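Local coordinates for protein Two-component system sensor histidine kinase (Bacteroides thetaiotaomicron, PDB 3OTT) that probably senses saccharides outside the cell and relays the signal through ATP-dependent histidine phosphorylation to control transcription, at residues H230-K235 against G248-L253; N279-I284 against L294-G299. All coordinates share one frame; numbering follows the deposited sequence.

Interaction 1 of 2, residues H230-K235 against G248-L253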
ATOM      1  N   HIS B 230      -8.342  20.597 -37.084  1.00 28.38           N
ATOM      2  CA  HIS B 230      -9.310  20.356 -38.169  1.00 29.14           C
ATOM      3  C   HIS B 230      -8.885  19.242 -39.130  1.00 30.72           C
ATOM      4  O   HIS B 230      -7.670  19.107 -39.424  1.00 31.66           O
ATOM      5  CB  HIS B 230      -9.416  21.635 -38.967  1.00 28.35           C
ATOM      6  CG  HIS B 230     -10.415  21.580 -40.061  1.00 29.83           C
ATOM      7  ND1 HIS B 230     -10.130  22.018 -41.337  1.00 30.30           N
ATOM      8  CD2 HIS B 230     -11.698  21.138 -40.082  1.00 27.29           C
ATOM      9  CE1 HIS B 230     -11.203  21.864 -42.092  1.00 31.93           C
ATOM     10  NE2 HIS B 230     -12.165  21.330 -41.355  1.00 32.59           N
ATOM     11  N   ASN B 231      -9.849  18.459 -39.634  1.00 31.19           N
ATOM     12  CA  ASN B 231      -9.544  17.282 -40.516  1.00 32.94           C
ATOM     13  C   ASN B 231      -8.554  16.248 -39.896  1.00 32.54           C
ATOM     14  O   ASN B 231      -7.984  15.399 -40.613  1.00 32.94           O
ATOM     15  CB  ASN B 231      -9.026  17.693 -41.912  1.00 33.85           C
ATOM     16  CG  ASN B 231     -10.093  18.416 -42.775  1.00 38.99           C
ATOM     17  OD1 ASN B 231     -11.315  18.210 -42.613  1.00 42.85           O
ATOM     18  ND2 ASN B 231      -9.626  19.268 -43.686  1.00 37.17           N
ATOM     19  N   ASN B 232      -8.344  16.312 -38.585  1.00 30.93           N
ATOM     20  CA  ASN B 232      -7.566  15.262 -37.912  1.00 30.37           C
ATOM     21  C   ASN B 232      -8.475  14.690 -36.826  1.00 29.01           C
ATOM     22  O   ASN B 232      -9.392  15.357 -36.390  1.00 30.28           O
ATOM     23  CB  ASN B 232      -6.266  15.840 -37.350  1.00 30.55           C
ATOM     24  CG  ASN B 232      -5.109  14.793 -37.240  1.00 35.21           C
ATOM     25  OD1 ASN B 232      -5.294  13.557 -37.446  1.00 36.49           O
ATOM     26  ND2 ASN B 232      -3.903  15.297 -36.899  1.00 35.57           N
ATOM     27  N   SER B 233      -8.333  13.439 -36.463  1.00 27.35           N
ATOM     28  CA  SER B 233      -9.099  12.938 -35.331  1.00 26.39           C
ATOM     29  C   SER B 233      -8.145  12.288 -34.358  1.00 25.07           C
ATOM     30  O   SER B 233      -7.119  11.735 -34.750  1.00 24.15           O
ATOM     31  CB  SER B 233     -10.144  11.925 -35.760  1.00 26.44           C
ATOM     32  OG  SER B 233      -9.525  10.992 -36.602  1.00 28.82           O
ATOM     33  N   ILE B 234      -8.467  12.400 -33.082  1.00 24.25           N
ATOM     34  CA  ILE B 234      -7.708  11.753 -32.080  1.00 23.82           C
ATOM     35  C   ILE B 234      -8.239  10.344 -31.925  1.00 23.59           C
ATOM     36  O   ILE B 234      -9.421  10.157 -31.610  1.00 25.63           O
ATOM     37  CB  ILE B 234      -7.833  12.462 -30.765  1.00 23.71           C
ATOM     38  CG1 ILE B 234      -7.382  13.914 -30.900  1.00 23.85           C
ATOM     39  CG2 ILE B 234      -6.986  11.743 -29.674  1.00 23.30           C
ATOM     40  CD1 ILE B 234      -5.980  14.077 -30.809  1.00 23.04           C
ATOM     41  N   LYS B 235      -7.373   9.358 -32.136  1.00 22.46           N
ATOM     42  CA  LYS B 235      -7.755   7.931 -32.067  1.00 20.88           C
ATOM     43  C   LYS B 235      -7.318   7.236 -30.783  1.00 19.92           C
ATOM     44  O   LYS B 235      -7.879   6.211 -30.393  1.00 20.10           O
ATOM     45  CB  LYS B 235      -7.142   7.175 -33.246  1.00 21.12           C
ATOM     46  CG  LYS B 235      -7.383   7.848 -34.563  1.00 24.11           C
ATOM     47  CD  LYS B 235      -7.241   6.890 -35.746  1.00 28.78           C
ATOM     48  CE  LYS B 235      -8.083   7.346 -36.970  1.00 35.08           C
ATOM     49  NZ  LYS B 235      -9.534   7.772 -36.664  1.00 37.73           N
ATOM     50  N   GLY B 248      -2.598  10.007 -30.314  1.00 14.93           N
ATOM     51  CA  GLY B 248      -2.411   9.334 -31.609  1.00 13.67           C
ATOM     52  C   GLY B 248      -3.499   9.733 -32.571  1.00 15.76           C
ATOM     53  O   GLY B 248      -4.689   9.695 -32.249  1.00 15.81           O
ATOM     54  N   THR B 249      -3.098  10.169 -33.764  1.00 17.06           N
ATOM     55  CA  THR B 249      -4.055  10.701 -34.709  1.00 18.17           C
ATOM     56  C   THR B 249      -3.980   9.886 -35.981  1.00 18.74           C
ATOM     57  O   THR B 249      -3.250   8.927 -36.059  1.00 18.12           O
ATOM     58  CB  THR B 249      -3.803  12.235 -34.983  1.00 18.13           C
ATOM     59  OG1 THR B 249      -2.655  12.404 -35.824  1.00 17.55           O
ATOM     60  CG2 THR B 249      -3.567  13.021 -33.662  1.00 18.40           C
ATOM     61  N   ASP B 250      -4.696  10.314 -37.000  1.00 20.39           N
ATOM     62  CA  ASP B 250      -4.397   9.851 -38.317  1.00 22.40           C
ATOM     63  C   ASP B 250      -3.343  10.663 -39.022  1.00 21.47           C
ATOM     64  O   ASP B 250      -3.093  10.409 -40.198  1.00 22.04           O
ATOM     65  CB  ASP B 250      -5.628   9.720 -39.211  1.00 24.29           C
ATOM     66  CG  ASP B 250      -6.606  10.755 -38.962  1.00 30.91           C
ATOM     67  OD1 ASP B 250      -6.349  11.925 -39.307  1.00 40.54           O
ATOM     68  OD2 ASP B 250      -7.666  10.379 -38.428  1.00 42.62           O
ATOM     69  N   ASN B 251      -2.687  11.589 -38.339  1.00 20.04           N
ATOM     70  CA  ASN B 251      -1.542  12.267 -38.994  1.00 20.59           C
ATOM     71  C   ASN B 251      -0.418  12.379 -38.000  1.00 19.94           C
ATOM     72  O   ASN B 251       0.151  13.476 -37.770  1.00 20.07           O
ATOM     73  CB  ASN B 251      -1.943  13.609 -39.634  1.00 20.67           C
ATOM     74  CG  ASN B 251      -0.775  14.290 -40.444  1.00 26.74           C
ATOM     75  OD1 ASN B 251      -0.027  13.637 -41.194  1.00 29.94           O
ATOM     76  ND2 ASN B 251      -0.637  15.638 -40.282  1.00 30.20           N
ATOM     77  N   GLY B 252      -0.152  11.234 -37.352  1.00 18.23           N
ATOM     78  CA  GLY B 252       1.003  11.073 -36.490  1.00 16.77           C
ATOM     79  C   GLY B 252       0.684  11.308 -35.033  1.00 16.67           C
ATOM     80  O   GLY B 252      -0.463  11.334 -34.622  1.00 16.45           O
ATOM     81  N   LEU B 253       1.746  11.498 -34.275  1.00 16.92           N
ATOM     82  CA  LEU B 253       1.759  11.610 -32.832  1.00 16.50           C
ATOM     83  C   LEU B 253       1.991  13.044 -32.348  1.00 15.76           C
ATOM     84  O   LEU B 253       2.869  13.731 -32.844  1.00 15.58           O
ATOM     85  CB  LEU B 253       2.907  10.706 -32.270  1.00 15.86           C
ATOM     86  CG  LEU B 253       3.144  10.671 -30.752  1.00 16.70           C
ATOM     87  CD1 LEU B 253       1.977  10.115 -29.934  1.00 14.38           C
ATOM     88  CD2 LEU B 253       4.400   9.894 -30.510  1.00 16.61           C
TER
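Thr249 presses against Asn232 and Ile234 on the well-buried side of this contact, where two antiparallel strands run into a turn. Its CB lies 3.2 Å from Asn232 OD1, the two side chains crossing at about a right angle, while the methyl CG2 turns to the apolar tip of Ile234, 3.9 Å from CD1. The backbone holds the same place closed: Lys235 N gives a short bond to Gly248 O (2.7 Å, 161° at the hydrogen), and Ser233 O receives the CA-H of Thr249. With its OG1 set between the backbone N and the carbonyl carbon (chi1 75°), Thr249 also organises the turn that follows. The hydroxyl accepts from Asn251 N at 2.6 Å and donates to Gly252 O at 2.7 Å, and that carbonyl takes Thr249 N from the opposite face of its plane. Threonine suits the place because one branch is polar and the other apolar. A valine here would probably leave Asn251 N without its acceptor and Gly252 O with one donor fewer, the turn being freer to change shape. Toward solvent the contact becomes charged. Asp250, next in the turn, receives a short bond from Ser233 OG on the syn side of OD2 (2.7 Å), somewhat out of the carboxylate plane. Looser is the partly exposed Lys235, which, bent at its last torsion, brings NZ to 3.7 Å from the same OD2, a long salt bridge, and also donates to Ser233 OG. Hydroxyl, OD2 and NZ gather in a small triangle, the hydroxyl bonded to both charged groups, which are likely to reinforce its polarity. The hairpin 232-239/245-249 and the ST turn leading to 252-256 supply the first three strands of a four-stranded antiparallel blade of a beta-propeller.

Interaction 2 of 2, residues N279-I284 against L294-G299; sequences NIIWNI and LGTDYG
Leu294 lies alongside Ile284, both pointing the same way, with its methyl CD2 3.7 Å from Ile284 CG1; branched apolar chains suit this buried face of the sheet. Gly295 then carries most of the backbone pairing. Its N donates almost perfectly straight to Asn283 O (2.9 Å, 179°), and its O faces two donors, Asn283 N at 3.3 Å and, in a weak bond, Trp282 N. Two residues opposite one make a classic beta bulge, against which Gly295, lacking a side chain, lies buried. Thr296 puts its CA-H against Ile280 O and turns OG1 into the chain, where it accepts from Tyr298 N (2.9 Å), an ST turn, and also donates to Gly299 O from above its carbonyl plane. Asp297 is bound twice. Its N reaches Ile280 O at 3.1 Å, in the carbonyl plane, and its OD1 takes the indole NE1 of Trp282 at 2.9 Å. The tryptophan's CG stands beside its own backbone N and anti to the carbonyl carbon (chi1 -61°), which swings the indole to Asp297. That bond lies exactly in the ring plane and meets the carboxylate on its anti side, ring and carboxylate being turned 53° apart; Ile280 CG2 sits over one face of the indole, toward its rim. Gly299 takes backbone angles at which a side chain would collide with the carbonyl of Tyr298, hence a glycine. In the fold, the strand 292-296 lies between 281-286 and 300-303, while Trp282 and Ile284 rest against strand 232-239 and Ile281 against Leu253 of strand 252-256.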
ATOM      1  N   ASN B 279       1.623   6.780 -39.929  1.00 16.99           N
ATOM      2  CA  ASN B 279       1.053   8.039 -39.384  1.00 17.07           C
ATOM      3  C   ASN B 279      -0.291   7.782 -38.715  1.00 17.97           C
ATOM      4  O   ASN B 279      -0.802   8.657 -37.983  1.00 19.22           O
ATOM      5  CB  ASN B 279       0.883   9.115 -40.495  1.00 15.05           C
ATOM      6  CG  ASN B 279       2.191   9.854 -40.820  1.00 18.47           C
ATOM      7  OD1 ASN B 279       3.155   9.833 -40.043  1.00 18.07           O
ATOM      8  ND2 ASN B 279       2.242  10.485 -41.987  1.00 15.08           N
ATOM      9  N   ILE B 280      -0.911   6.633 -38.999  1.00 17.91           N
ATOM     10  CA  ILE B 280      -2.171   6.385 -38.396  1.00 18.30           C
ATOM     11  C   ILE B 280      -2.002   5.598 -37.125  1.00 19.15           C
ATOM     12  O   ILE B 280      -1.717   4.390 -37.187  1.00 19.76           O
ATOM     13  CB  ILE B 280      -3.196   5.703 -39.311  1.00 19.12           C
ATOM     14  CG1 ILE B 280      -3.580   6.623 -40.491  1.00 19.49           C
ATOM     15  CG2 ILE B 280      -4.468   5.377 -38.478  1.00 16.98           C
ATOM     16  CD1 ILE B 280      -3.942   5.889 -41.811  1.00 18.22           C
ATOM     17  N   ILE B 281      -2.243   6.240 -35.971  1.00 18.52           N
ATOM     18  CA  ILE B 281      -1.966   5.588 -34.681  1.00 18.39           C
ATOM     19  C   ILE B 281      -3.229   5.120 -33.938  1.00 19.50           C
ATOM     20  O   ILE B 281      -3.884   5.923 -33.251  1.00 21.00           O
ATOM     21  CB  ILE B 281      -1.111   6.509 -33.773  1.00 17.69           C
ATOM     22  CG1 ILE B 281       0.247   6.798 -34.428  1.00 18.74           C
ATOM     23  CG2 ILE B 281      -0.826   5.855 -32.416  1.00 16.71           C
ATOM     24  CD1 ILE B 281       0.913   8.078 -33.923  1.00 17.64           C
ATOM     25  N   TRP B 282      -3.540   3.826 -34.051  1.00 18.94           N
ATOM     26  CA  TRP B 282      -4.736   3.186 -33.451  1.00 18.76           C
ATOM     27  C   TRP B 282      -4.699   3.044 -31.952  1.00 18.19           C
ATOM     28  O   TRP B 282      -5.740   3.102 -31.347  1.00 18.63           O
ATOM     29  CB  TRP B 282      -5.031   1.789 -34.033  1.00 17.82           C
ATOM     30  CG  TRP B 282      -5.316   1.817 -35.513  1.00 22.12           C
ATOM     31  CD1 TRP B 282      -4.491   1.360 -36.528  1.00 21.61           C
ATOM     32  CD2 TRP B 282      -6.442   2.417 -36.157  1.00 21.62           C
ATOM     33  NE1 TRP B 282      -5.078   1.589 -37.730  1.00 20.30           N
ATOM     34  CE2 TRP B 282      -6.271   2.237 -37.537  1.00 20.61           C
ATOM     35  CE3 TRP B 282      -7.606   3.060 -35.688  1.00 27.83           C
ATOM     36  CZ2 TRP B 282      -7.209   2.669 -38.477  1.00 21.76           C
ATOM     37  CZ3 TRP B 282      -8.560   3.516 -36.650  1.00 28.83           C
ATOM     38  CH2 TRP B 282      -8.343   3.304 -38.018  1.00 27.21           C
ATOM     39  N   ASN B 283      -3.516   2.843 -31.358  1.00 17.75           N
ATOM     40  CA  ASN B 283      -3.378   2.605 -29.917  1.00 16.22           C
ATOM     41  C   ASN B 283      -1.994   2.957 -29.426  1.00 15.24           C
ATOM     42  O   ASN B 283      -0.998   2.765 -30.142  1.00 15.46           O
ATOM     43  CB  ASN B 283      -3.725   1.117 -29.547  1.00 17.60           C
ATOM     44  CG  ASN B 283      -4.002   0.929 -28.051  1.00 20.83           C
ATOM     45  OD1 ASN B 283      -3.111   0.460 -27.278  1.00 26.27           O
ATOM     46  ND2 ASN B 283      -5.214   1.310 -27.613  1.00 17.52           N
ATOM     47  N   ILE B 284      -1.926   3.488 -28.205  1.00 14.35           N
ATOM     48  CA  ILE B 284      -0.680   3.819 -27.573  1.00 13.08           C
ATOM     49  C   ILE B 284      -0.755   3.166 -26.231  1.00 15.48           C
ATOM     50  O   ILE B 284      -1.738   3.316 -25.471  1.00 15.19           O
ATOM     51  CB  ILE B 284      -0.490   5.392 -27.374  1.00 14.74           C
ATOM     52  CG1 ILE B 284      -0.627   6.175 -28.697  1.00 12.47           C
ATOM     53  CG2 ILE B 284       0.843   5.736 -26.704  1.00  8.59           C
ATOM     54  CD1 ILE B 284      -0.589   7.750 -28.483  1.00 17.89           C
ATOM     55  N   LEU B 294       3.444   1.996 -29.916  1.00 10.92           N
ATOM     56  CA  LEU B 294       2.476   2.629 -30.854  1.00 12.25           C
ATOM     57  C   LEU B 294       2.081   1.619 -31.898  1.00 12.58           C
ATOM     58  O   LEU B 294       2.932   1.094 -32.640  1.00 12.15           O
ATOM     59  CB  LEU B 294       3.068   3.863 -31.577  1.00 13.08           C
ATOM     60  CG  LEU B 294       3.863   4.787 -30.655  1.00 16.19           C
ATOM     61  CD1 LEU B 294       4.856   5.648 -31.465  1.00 19.71           C
ATOM     62  CD2 LEU B 294       2.836   5.685 -29.927  1.00 19.00           C
ATOM     63  N   GLY B 295       0.774   1.376 -31.963  1.00 13.20           N
ATOM     64  CA  GLY B 295       0.192   0.454 -32.926  1.00 13.70           C
ATOM     65  C   GLY B 295      -0.491   1.245 -34.023  1.00 15.91           C
ATOM     66  O   GLY B 295      -1.431   2.086 -33.756  1.00 15.66           O
ATOM     67  N   THR B 296      -0.074   0.932 -35.249  1.00 15.40           N
ATOM     68  CA  THR B 296      -0.364   1.744 -36.355  1.00 14.28           C
ATOM     69  C   THR B 296      -0.966   0.895 -37.461  1.00 15.54           C
ATOM     70  O   THR B 296      -1.170  -0.315 -37.320  1.00 14.07           O
ATOM     71  CB  THR B 296       0.884   2.440 -36.878  1.00 14.63           C
ATOM     72  OG1 THR B 296       1.623   1.491 -37.638  1.00 20.16           O
ATOM     73  CG2 THR B 296       1.796   2.954 -35.748  1.00 12.27           C
ATOM     74  N   ASP B 297      -1.303   1.587 -38.547  1.00 15.71           N
ATOM     75  CA  ASP B 297      -1.851   0.993 -39.699  1.00 18.44           C
ATOM     76  C   ASP B 297      -0.781   0.198 -40.458  1.00 19.39           C
ATOM     77  O   ASP B 297      -1.118  -0.520 -41.368  1.00 20.46           O
ATOM     78  CB  ASP B 297      -2.411   2.092 -40.623  1.00 20.65           C
ATOM     79  CG  ASP B 297      -3.716   1.691 -41.246  1.00 20.06           C
ATOM     80  OD1 ASP B 297      -4.568   1.151 -40.519  1.00 19.12           O
ATOM     81  OD2 ASP B 297      -3.888   1.911 -42.461  1.00 30.64           O
ATOM     82  N   TYR B 298       0.487   0.286 -40.044  1.00 19.24           N
ATOM     83  CA  TYR B 298       1.504  -0.574 -40.601  1.00 20.08           C
ATOM     84  C   TYR B 298       2.640  -0.867 -39.598  1.00 18.84           C
ATOM     85  O   TYR B 298       3.670  -0.174 -39.582  1.00 19.69           O
ATOM     86  CB  TYR B 298       1.985  -0.041 -41.961  1.00 21.69           C
ATOM     87  CG  TYR B 298       3.019  -0.932 -42.672  1.00 28.40           C
ATOM     88  CD1 TYR B 298       2.669  -2.167 -43.203  1.00 32.21           C
ATOM     89  CD2 TYR B 298       4.353  -0.521 -42.787  1.00 31.72           C
ATOM     90  CE1 TYR B 298       3.628  -2.980 -43.808  1.00 38.42           C
ATOM     91  CE2 TYR B 298       5.293  -1.300 -43.418  1.00 36.36           C
ATOM     92  CZ  TYR B 298       4.926  -2.521 -43.917  1.00 38.95           C
ATOM     93  OH  TYR B 298       5.875  -3.272 -44.525  1.00 45.94           O
ATOM     94  N   GLY B 299       2.473  -1.907 -38.782  1.00 16.28           N
ATOM     95  CA  GLY B 299       3.495  -2.269 -37.795  1.00 15.43           C
ATOM     96  C   GLY B 299       3.407  -1.494 -36.470  1.00 14.67           C
ATOM     97  O   GLY B 299       2.450  -0.733 -36.214  1.00 14.73           O
TER

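In the fold
Interactions 1 and 2 follow one another along the chain, with centres about 11 Å apart. Each joins the first two strands of a blade, 232-239 with 245-249 and then 281-286 with 292-296, and in both the second strand leads into an ST turn opening on the threonine of a Gly-Thr-Asp sequence. The blades are neighbours in a beta-propeller, and they meet directly: Thr249 O with Ile281 N and Gly252 N with Asn279 O are probable hydrogen bonds, and Lys235 packs on Ile281. The later blade is completed by strand 13-15, so the chain's beginning closes the ring. Both belong to the N-terminal propeller of the extracellular part, consistent with a sensor domain.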